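Local structure of pectate lyase (Paenibacillus sp. 0602, 5GT5) at residues L130-L135 and C167-A172; N56-G61 and S110-A115; I188-F193 and N427-G432. The protein cleaves the alpha-1,4-linked galacturonan backbone of pectate, and probably of partly methylated pectin, by beta-elimination, probably with the help of calcium. The protein carries 1 engineered substitution. All blocks are in the same frame, centred on the assembly; numbering follows the deposited sequence.

Contact 1 of 3, residues L130-L135 and C167-A172. Engineered in segment 167-172: Val168 (natural residue Gly).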
loop_
_atom_site.group_PDB
_atom_site.type_symbol
_atom_site.label_atom_id
_atom_site.label_comp_id
_atom_site.label_asym_id
_atom_site.label_seq_id
_atom_site.Cartn_x
_atom_site.Cartn_y
_atom_site.Cartn_z
ATOM N N LEU A 130 -23.813 -3.688 0.749
ATOM C CA LEU A 130 -24.558 -2.914 -0.236
ATOM C C LEU A 130 -24.917 -3.785 -1.418
ATOM O O LEU A 130 -24.141 -4.686 -1.815
ATOM C CB LEU A 130 -23.743 -1.738 -0.722
ATOM C CG LEU A 130 -23.503 -0.724 0.378
ATOM C CD1 LEU A 130 -22.377 0.173 -0.053
ATOM C CD2 LEU A 130 -24.781 0.080 0.574
ATOM N N GLU A 131 -26.103 -3.552 -1.976
ATOM C CA GLU A 131 -26.544 -4.211 -3.199
ATOM C C GLU A 131 -26.509 -3.200 -4.340
ATOM O O GLU A 131 -26.886 -2.039 -4.172
ATOM C CB GLU A 131 -27.941 -4.819 -3.039
ATOM C CG GLU A 131 -28.456 -5.436 -4.361
ATOM C CD GLU A 131 -29.637 -6.355 -4.173
ATOM O OE1 GLU A 131 -30.169 -6.486 -3.053
ATOM O OE2 GLU A 131 -30.067 -6.952 -5.185
ATOM N N PHE A 132 -26.018 -3.647 -5.489
ATOM C CA PHE A 132 -25.825 -2.832 -6.661
ATOM C C PHE A 132 -26.734 -3.353 -7.765
ATOM O O PHE A 132 -26.725 -4.555 -8.079
ATOM C CB PHE A 132 -24.359 -2.905 -7.095
ATOM C CG PHE A 132 -23.418 -2.348 -6.074
ATOM C CD1 PHE A 132 -22.973 -3.121 -5.013
ATOM C CD2 PHE A 132 -22.997 -1.037 -6.171
ATOM C CE1 PHE A 132 -22.103 -2.549 -4.033
ATOM C CE2 PHE A 132 -22.118 -0.492 -5.256
ATOM C CZ PHE A 132 -21.690 -1.232 -4.169
ATOM N N ASP A 133 -27.544 -2.459 -8.337
ATOM C CA ASP A 133 -28.569 -2.905 -9.282
ATOM C C ASP A 133 -28.885 -1.827 -10.307
ATOM O O ASP A 133 -28.553 -0.637 -10.111
ATOM C CB ASP A 133 -29.865 -3.319 -8.538
ATOM C CG ASP A 133 -30.740 -4.285 -9.326
ATOM O OD1 ASP A 133 -30.376 -4.717 -10.438
ATOM O OD2 ASP A 133 -31.840 -4.598 -8.797
ATOM N N GLU A 134 -29.535 -2.259 -11.393
ATOM C CA GLU A 134 -30.079 -1.380 -12.435
ATOM C C GLU A 134 -29.015 -0.535 -13.124
ATOM O O GLU A 134 -29.051 0.701 -13.132
ATOM C CB GLU A 134 -31.269 -0.560 -11.886
ATOM C CG GLU A 134 -32.363 -1.476 -11.342
ATOM C CD GLU A 134 -33.658 -0.763 -10.939
ATOM O OE1 GLU A 134 -33.806 0.462 -11.150
ATOM O OE2 GLU A 134 -34.509 -1.478 -10.370
ATOM N N LEU A 135 -28.040 -1.255 -13.666
ATOM C CA LEU A 135 -26.931 -0.667 -14.412
ATOM C C LEU A 135 -26.660 -1.497 -15.672
ATOM O O LEU A 135 -25.519 -1.536 -16.164
ATOM C CB LEU A 135 -25.665 -0.551 -13.539
ATOM C CG LEU A 135 -24.600 0.437 -14.048
ATOM C CD1 LEU A 135 -25.104 1.884 -14.021
ATOM C CD2 LEU A 135 -23.344 0.336 -13.220
ATOM N N CYS A 167 -21.467 -7.832 -0.277
ATOM C CA CYS A 167 -22.208 -7.070 -1.269
ATOM C C CYS A 167 -22.893 -7.999 -2.250
ATOM O O CYS A 167 -22.550 -9.183 -2.347
ATOM C CB CYS A 167 -21.285 -6.104 -2.029
ATOM S SG CYS A 167 -20.671 -4.737 -0.995
ATOM N N VAL A 168 -23.883 -7.458 -2.948
ATOM C CA VAL A 168 -24.620 -8.173 -3.989
ATOM C C VAL A 168 -24.621 -7.354 -5.265
ATOM O O VAL A 168 -24.855 -6.140 -5.215
ATOM C CB VAL A 168 -26.043 -8.427 -3.540
ATOM C CG1 VAL A 168 -26.895 -9.059 -4.669
ATOM C CG2 VAL A 168 -25.967 -9.349 -2.438
ATOM N N PHE A 169 -24.347 -8.020 -6.391
ATOM C CA PHE A 169 -24.283 -7.366 -7.695
ATOM C C PHE A 169 -25.221 -8.083 -8.640
ATOM O O PHE A 169 -25.227 -9.312 -8.691
ATOM C CB PHE A 169 -22.853 -7.410 -8.238
ATOM C CG PHE A 169 -21.845 -6.740 -7.350
ATOM C CD1 PHE A 169 -21.290 -7.415 -6.264
ATOM C CD2 PHE A 169 -21.482 -5.424 -7.585
ATOM C CE1 PHE A 169 -20.349 -6.807 -5.459
ATOM C CE2 PHE A 169 -20.544 -4.794 -6.772
ATOM C CZ PHE A 169 -19.978 -5.480 -5.709
ATOM N N ASN A 170 -26.003 -7.295 -9.377
ATOM C CA ASN A 170 -26.942 -7.807 -10.370
ATOM C C ASN A 170 -26.363 -7.593 -11.769
ATOM O O ASN A 170 -25.151 -7.455 -11.902
ATOM C CB ASN A 170 -28.292 -7.108 -10.184
ATOM C CG ASN A 170 -28.963 -7.476 -8.877
ATOM O OD1 ASN A 170 -29.706 -8.474 -8.812
ATOM N ND2 ASN A 170 -28.727 -6.680 -7.829
ATOM N N LYS A 171 -27.183 -7.490 -12.803
ATOM C CA LYS A 171 -26.648 -7.334 -14.155
ATOM C C LYS A 171 -25.975 -5.981 -14.324
ATOM O O LYS A 171 -26.442 -4.954 -13.808
ATOM C CB LYS A 171 -27.786 -7.435 -15.182
ATOM C CG LYS A 171 -28.354 -8.827 -15.384
ATOM C CD LYS A 171 -27.728 -9.498 -16.557
ATOM C CE LYS A 171 -28.199 -8.878 -17.905
ATOM N NZ LYS A 171 -27.301 -9.532 -18.908
ATOM N N ALA A 172 -24.877 -5.970 -15.067
ATOM C CA ALA A 172 -24.253 -4.729 -15.489
ATOM C C ALA A 172 -23.968 -4.792 -16.977
ATOM O O ALA A 172 -23.671 -5.854 -17.525
ATOM C CB ALA A 172 -22.934 -4.475 -14.717
HETATM O O HOH W 1 -30.346 -6.016 -12.737
HETATM O O HOH W 2 -33.049 -7.747 -9.393
HETATM O O HOH W 3 -29.055 -4.061 -14.073
#
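Neighbouring coils of the parallel beta-helix meet here, strand 131-133 lying beside strand 168-169 with Glu131 paired to Val168 and Phe132 to Phe169. Val168 N donates to Leu130 O at 3.0 Å, and Phe132 N returns a bond to Val168 O. Beyond the strand Asn170 takes over: its ND2 reaches Phe132 O at 2.9 Å from well above the carbonyl plane, while the same oxygen accepts the backbone N of Asn170. The extended Glu131 chain, CG anti to the backbone N (chi1 176°), brings OE2 to the second N-H of ND2 at 3.0 Å, its anti lone pair accepting a nearly straight bond (171°), with carboxylate and amide almost coplanar. With both N-H bonds directed back to the preceding coil, the amide is fixed in rotation, and Asp133 lays its carboxylate against it, OD1 3.2 Å from Asn170 CB. The engineered Val168 sets CG1 beside the Glu131 carboxylate. On the inner face the Phe132 and Phe169 rings run side by side, planes 4° apart but slid, CD1 of Phe132 3.4 Å from CE2 of Phe169; Cys167 SG sits at the Phe132 ring edge. In-register parallel strands with like aromatics aligned inside typify the polysaccharide lyase 1 beta-helix.

Contact 2 of 3, residues N56-G61 and S110-A115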
loop_
_atom_site.group_PDB
_atom_site.type_symbol
_atom_site.label_atom_id
_atom_site.label_comp_id
_atom_site.label_asym_id
_atom_site.label_seq_id
_atom_site.Cartn_x
_atom_site.Cartn_y
_atom_site.Cartn_z
ATOM N N ASN A 56 -30.591 4.187 3.277
ATOM C CA ASN A 56 -31.727 3.660 2.518
ATOM C C ASN A 56 -31.288 3.445 1.079
ATOM O O ASN A 56 -30.181 3.850 0.710
ATOM C CB ASN A 56 -32.926 4.625 2.600
ATOM C CG ASN A 56 -32.528 6.093 2.404
ATOM O OD1 ASN A 56 -32.525 6.856 3.365
ATOM N ND2 ASN A 56 -32.194 6.494 1.174
ATOM N N ASP A 57 -32.124 2.814 0.262
ATOM C CA ASP A 57 -31.810 2.694 -1.154
ATOM C C ASP A 57 -31.554 4.068 -1.763
ATOM O O ASP A 57 -32.217 5.055 -1.396
ATOM C CB ASP A 57 -32.949 2.032 -1.952
ATOM C CG ASP A 57 -33.240 0.597 -1.537
ATOM O OD1 ASP A 57 -32.454 -0.006 -0.784
ATOM O OD2 ASP A 57 -34.304 0.066 -1.972
ATOM N N LEU A 58 -30.609 4.121 -2.693
ATOM C CA LEU A 58 -30.285 5.360 -3.394
ATOM C C LEU A 58 -30.481 5.233 -4.888
ATOM O O LEU A 58 -29.968 4.289 -5.539
ATOM C CB LEU A 58 -28.847 5.806 -3.107
ATOM C CG LEU A 58 -28.490 6.145 -1.652
ATOM C CD1 LEU A 58 -27.022 6.492 -1.568
ATOM C CD2 LEU A 58 -29.351 7.316 -1.165
ATOM N N ASN A 59 -31.237 6.170 -5.453
ATOM C CA ASN A 59 -31.486 6.232 -6.891
ATOM C C ASN A 59 -30.645 7.350 -7.441
ATOM O O ASN A 59 -30.962 8.539 -7.269
ATOM C CB ASN A 59 -32.977 6.491 -7.106
ATOM C CG ASN A 59 -33.796 5.343 -6.622
ATOM O OD1 ASN A 59 -33.588 4.228 -7.066
ATOM N ND2 ASN A 59 -34.672 5.583 -5.653
ATOM N N LEU A 60 -29.532 6.976 -8.065
ATOM C CA LEU A 60 -28.436 7.912 -8.282
ATOM C C LEU A 60 -28.212 8.312 -9.747
ATOM O O LEU A 60 -27.153 8.811 -10.120
ATOM C CB LEU A 60 -27.142 7.339 -7.660
ATOM C CG LEU A 60 -27.207 7.045 -6.167
ATOM C CD1 LEU A 60 -25.905 6.404 -5.702
ATOM C CD2 LEU A 60 -27.494 8.339 -5.377
ATOM N N GLY A 61 -29.220 8.100 -10.591
ATOM C CA GLY A 61 -29.091 8.511 -11.985
ATOM C C GLY A 61 -28.991 10.015 -12.165
ATOM O O GLY A 61 -29.591 10.780 -11.398
ATOM N N SER A 110 -28.886 -1.815 1.801
ATOM C CA SER A 110 -29.432 -0.818 0.889
ATOM C C SER A 110 -28.864 -0.975 -0.518
ATOM O O SER A 110 -27.735 -1.443 -0.712
ATOM C CB SER A 110 -29.108 0.593 1.386
ATOM O OG SER A 110 -29.819 0.879 2.605
ATOM N N LYS A 111 -29.655 -0.555 -1.496
ATOM C CA LYS A 111 -29.320 -0.654 -2.920
ATOM C C LYS A 111 -28.754 0.643 -3.470
ATOM O O LYS A 111 -29.208 1.747 -3.108
ATOM C CB LYS A 111 -30.555 -1.039 -3.744
ATOM C CG LYS A 111 -31.112 -2.408 -3.410
ATOM C CD LYS A 111 -32.379 -2.675 -4.206
ATOM C CE LYS A 111 -33.022 -3.969 -3.753
ATOM N NZ LYS A 111 -34.110 -4.375 -4.679
ATOM N N ILE A 112 -27.764 0.515 -4.339
ATOM C CA ILE A 112 -27.175 1.614 -5.099
ATOM C C ILE A 112 -27.587 1.406 -6.548
ATOM O O ILE A 112 -27.158 0.419 -7.166
ATOM C CB ILE A 112 -25.634 1.574 -5.023
ATOM C CG1 ILE A 112 -25.157 1.649 -3.557
ATOM C CG2 ILE A 112 -24.993 2.692 -5.854
ATOM C CD1 ILE A 112 -25.549 2.912 -2.868
ATOM N N LYS A 113 -28.418 2.294 -7.091
ATOM C CA LYS A 113 -29.013 2.121 -8.427
ATOM C C LYS A 113 -28.654 3.252 -9.367
ATOM O O LYS A 113 -28.576 4.413 -8.953
ATOM C CB LYS A 113 -30.536 2.018 -8.320
ATOM C CG LYS A 113 -31.026 0.783 -7.592
ATOM C CD LYS A 113 -32.560 0.623 -7.764
ATOM C CE LYS A 113 -33.300 1.343 -6.675
ATOM N NZ LYS A 113 -34.722 1.706 -7.065
ATOM N N HIS A 114 -28.419 2.898 -10.633
ATOM C CA HIS A 114 -28.270 3.863 -11.731
ATOM C C HIS A 114 -26.973 4.605 -11.672
ATOM O O HIS A 114 -26.858 5.706 -12.214
ATOM C CB HIS A 114 -29.466 4.835 -11.833
ATOM C CG HIS A 114 -30.777 4.138 -11.669
ATOM N ND1 HIS A 114 -31.862 4.712 -11.035
ATOM C CD2 HIS A 114 -31.130 2.868 -11.970
ATOM C CE1 HIS A 114 -32.851 3.827 -11.000
ATOM N NE2 HIS A 114 -32.436 2.707 -11.570
ATOM N N ALA A 115 -25.973 4.001 -11.032
ATOM C CA ALA A 115 -24.651 4.651 -10.943
ATOM C C ALA A 115 -23.493 3.688 -10.886
ATOM O O ALA A 115 -23.555 2.658 -10.212
ATOM C CB ALA A 115 -24.552 5.644 -9.774
HETATM O O HOH W 4 -35.216 0.586 -4.474
HETATM O O HOH W 5 -32.631 0.222 2.525
HETATM O O HOH W 6 -36.212 3.416 -4.450
#
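Asn56 meets Ser110 first, its carbonyl carbon 3.3 Å from Ser110 OG, while its ND2 reaches forward to Asp57 O and also bonds to Tyr34 O. Asp57 then bonds to the start of the neighbouring segment: OD1 accepts Lys111 N at 2.9 Å from above the carboxylate plane, and CG, anti to the carbonyl carbon (chi1 -63°), lies along the CB and CG of Lys111. The parallel ladder follows, with Leu58 N donating to Lys111 O at 2.8 Å and Leu58 O receiving Lys113 N. Leu58 turns inward, where CD1 meets CD1 of Ile112 at 4.1 Å. Asn59 faces outward beside Lys113, whose chain bends at chi3 (-89°) and brings NZ to Asn59 OD1 at 2.8 Å, a weak bond; one water joins NZ, again weakly, to Asp57 OD2. Replacing Lys113 by an alanine would probably leave Asn59 OD1 without its ammonium partner and break the water link to Asp57. Leu60 closes the ladder through its N to Lys113 O; its CD1 lies 3.8 Å from Ile112 CG2 and its CB 3.7 Å from Ala115 CB. Gly61 N runs past His114 CB at 3.5 Å, the imidazole being held by Glu134 and Glu64. The chemistry divides by face: apolar contacts inside the beta-helix, and outside a hydrated row where the ammonium groups of Lys111 and Lys113, near but not touching the Asp57 carboxylate, probably offset its charge.

Contact 3 of 3, residues I188-F193 and N427-G432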
loop_
_atom_site.group_PDB
_atom_site.type_symbol
_atom_site.label_atom_id
_atom_site.label_comp_id
_atom_site.label_asym_id
_atom_site.label_seq_id
_atom_site.Cartn_x
_atom_site.Cartn_y
_atom_site.Cartn_z
ATOM N N ILE A 188 -12.209 -9.483 -2.286
ATOM C CA ILE A 188 -13.653 -9.494 -2.418
ATOM C C ILE A 188 -14.213 -10.761 -1.782
ATOM O O ILE A 188 -13.882 -11.876 -2.213
ATOM C CB ILE A 188 -14.107 -9.401 -3.905
ATOM C CG1 ILE A 188 -13.431 -8.224 -4.642
ATOM C CG2 ILE A 188 -15.628 -9.309 -3.974
ATOM C CD1 ILE A 188 -13.850 -8.043 -6.129
ATOM N N SER A 189 -15.045 -10.598 -0.737
ATOM C CA SER A 189 -15.473 -11.765 0.035
ATOM C C SER A 189 -16.941 -11.729 0.399
ATOM O O SER A 189 -17.569 -10.656 0.444
ATOM C CB SER A 189 -14.626 -11.955 1.297
ATOM O OG SER A 189 -14.721 -10.825 2.161
ATOM N N TRP A 190 -17.500 -12.917 0.620
ATOM C CA TRP A 190 -18.856 -13.057 1.130
ATOM C C TRP A 190 -19.870 -12.308 0.280
ATOM O O TRP A 190 -20.821 -11.729 0.805
ATOM C CB TRP A 190 -18.934 -12.623 2.625
ATOM C CG TRP A 190 -18.281 -13.645 3.500
ATOM C CD1 TRP A 190 -17.040 -13.576 4.085
ATOM C CD2 TRP A 190 -18.819 -14.930 3.845
ATOM N NE1 TRP A 190 -16.787 -14.747 4.783
ATOM C CE2 TRP A 190 -17.871 -15.578 4.659
ATOM C CE3 TRP A 190 -20.031 -15.566 3.588
ATOM C CZ2 TRP A 190 -18.079 -16.858 5.168
ATOM C CZ3 TRP A 190 -20.238 -16.844 4.113
ATOM C CH2 TRP A 190 -19.267 -17.468 4.885
ATOM N N SER A 191 -19.671 -12.319 -1.031
ATOM C CA SER A 191 -20.490 -11.523 -1.955
ATOM C C SER A 191 -21.200 -12.370 -2.986
ATOM O O SER A 191 -20.724 -13.450 -3.343
ATOM C CB SER A 191 -19.659 -10.412 -2.622
ATOM O OG SER A 191 -19.198 -9.490 -1.620
ATOM N N THR A 192 -22.336 -11.864 -3.439
ATOM C CA THR A 192 -23.143 -12.541 -4.456
ATOM C C THR A 192 -23.108 -11.749 -5.748
ATOM O O THR A 192 -23.264 -10.516 -5.728
ATOM C CB THR A 192 -24.593 -12.637 -3.968
ATOM O OG1 THR A 192 -24.623 -13.533 -2.838
ATOM C CG2 THR A 192 -25.493 -13.172 -5.089
ATOM N N PHE A 193 -22.878 -12.457 -6.862
ATOM C CA PHE A 193 -22.911 -11.904 -8.202
ATOM C C PHE A 193 -23.919 -12.753 -8.940
ATOM O O PHE A 193 -23.732 -13.964 -9.028
ATOM C CB PHE A 193 -21.501 -12.002 -8.823
ATOM C CG PHE A 193 -20.421 -11.351 -7.984
ATOM C CD1 PHE A 193 -19.830 -12.040 -6.909
ATOM C CD2 PHE A 193 -20.010 -10.046 -8.262
ATOM C CE1 PHE A 193 -18.833 -11.436 -6.144
ATOM C CE2 PHE A 193 -19.038 -9.423 -7.488
ATOM C CZ PHE A 193 -18.457 -10.092 -6.422
ATOM N N ASN A 427 -27.695 -16.935 6.309
ATOM C CA ASN A 427 -26.542 -16.148 6.726
ATOM C C ASN A 427 -25.358 -16.359 5.784
ATOM O O ASN A 427 -24.206 -16.401 6.220
ATOM C CB ASN A 427 -26.126 -16.508 8.151
ATOM C CG ASN A 427 -25.620 -17.927 8.259
ATOM O OD1 ASN A 427 -26.058 -18.814 7.515
ATOM N ND2 ASN A 427 -24.682 -18.155 9.172
ATOM N N GLY A 428 -25.676 -16.522 4.497
ATOM C CA GLY A 428 -24.667 -16.792 3.482
ATOM C C GLY A 428 -24.071 -15.544 2.875
ATOM O O GLY A 428 -24.023 -14.473 3.514
ATOM N N ALA A 429 -23.623 -15.664 1.632
ATOM C CA ALA A 429 -23.004 -14.550 0.923
ATOM C C ALA A 429 -24.047 -13.520 0.489
ATOM O O ALA A 429 -25.210 -13.849 0.248
ATOM C CB ALA A 429 -22.240 -15.061 -0.290
ATOM N N GLY A 430 -23.611 -12.269 0.386
ATOM C CA GLY A 430 -24.430 -11.188 -0.123
ATOM C C GLY A 430 -24.763 -10.122 0.916
ATOM O O GLY A 430 -24.513 -10.282 2.107
ATOM N N ALA A 431 -25.376 -9.071 0.397
ATOM C CA ALA A 431 -25.936 -7.999 1.197
ATOM C C ALA A 431 -27.286 -8.402 1.830
ATOM O O ALA A 431 -27.998 -9.165 1.283
ATOM C CB ALA A 431 -26.089 -6.751 0.331
ATOM N N GLY A 432 -27.546 -7.787 2.966
ATOM C CA GLY A 432 -28.837 -8.031 3.621
ATOM C C GLY A 432 -28.950 -9.374 4.279
ATOM O O GLY A 432 -30.015 -9.787 4.602
#
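Trp190 O accepts a hydrogen bond from Gly430 N, 2.9 Å long and fairly straight at the hydrogen (167°), although the donor stands well above the carbonyl plane. Around it the fit is close. Ala429 lays its CB 3.7 Å from Trp190 C and 3.8 Å from Ser191 O, so that the methyl rests on the backbone where strand 184-194 is broken. The indole comes in by its edge: CE3 lies 4.1 Å from Gly428 C, near the plane of the ring, and the torsion that places CG anti to the carbonyl carbon (chi1 -73°) carries the six-membered ring toward the loop. On the other flank Thr192 OG1 is 3.2 Å from Ala429 O and 3.6 Å from Gly430 CA. A side chain on Gly430 would run into that hydroxyl, and its backbone angles (phi 114°) would also press a CB against the preceding carbonyl oxygen. The contact thus fastens a loop of the C-terminal region, following helix 419-423, to the outside of a beta-helix coil, at a bend in strand 184-194. Farther out, Ser191, its CB directed away from the loop, donates through OG to Ser189 O from above the carbonyl plane and braces the bend from within the segment; Cys167 N bonds to the same hydroxyl. The indole is positioned by Asp6 O, which binds NE1, by stacking on His267 and by Arg422 and Leu423 of helix 419-423. Thr192 OG1, for its part, has its main polar partner in Lys433 NZ.

How the contacts relate
Contacts 1 and 2 pair successive coils of one beta-helix, and contact 3 fastens the C-terminal loop 427-432 to the coil that follows. The centres of contacts 1 and 2 are 10 Å apart: Glu131 O lies 2.7 Å from Ile112 N, a probable hydrogen bond, and Glu134 OE1 stands 2.7 Å from His114 NE2. Between contacts 1 and 3, Phe169 N probably bonds to Thr192 O at 2.8 Å, and the Phe169 ring meets that of Phe193. Contacts 2 and 3 do not touch, their nearest atoms about 6 Å apart. Contact 1 lies closest to the likely calcium site, the side chains of Leu135 and Ala172 about 6 Å from those of Asp152 and Asp174 respectively; contact 3 lies away from it.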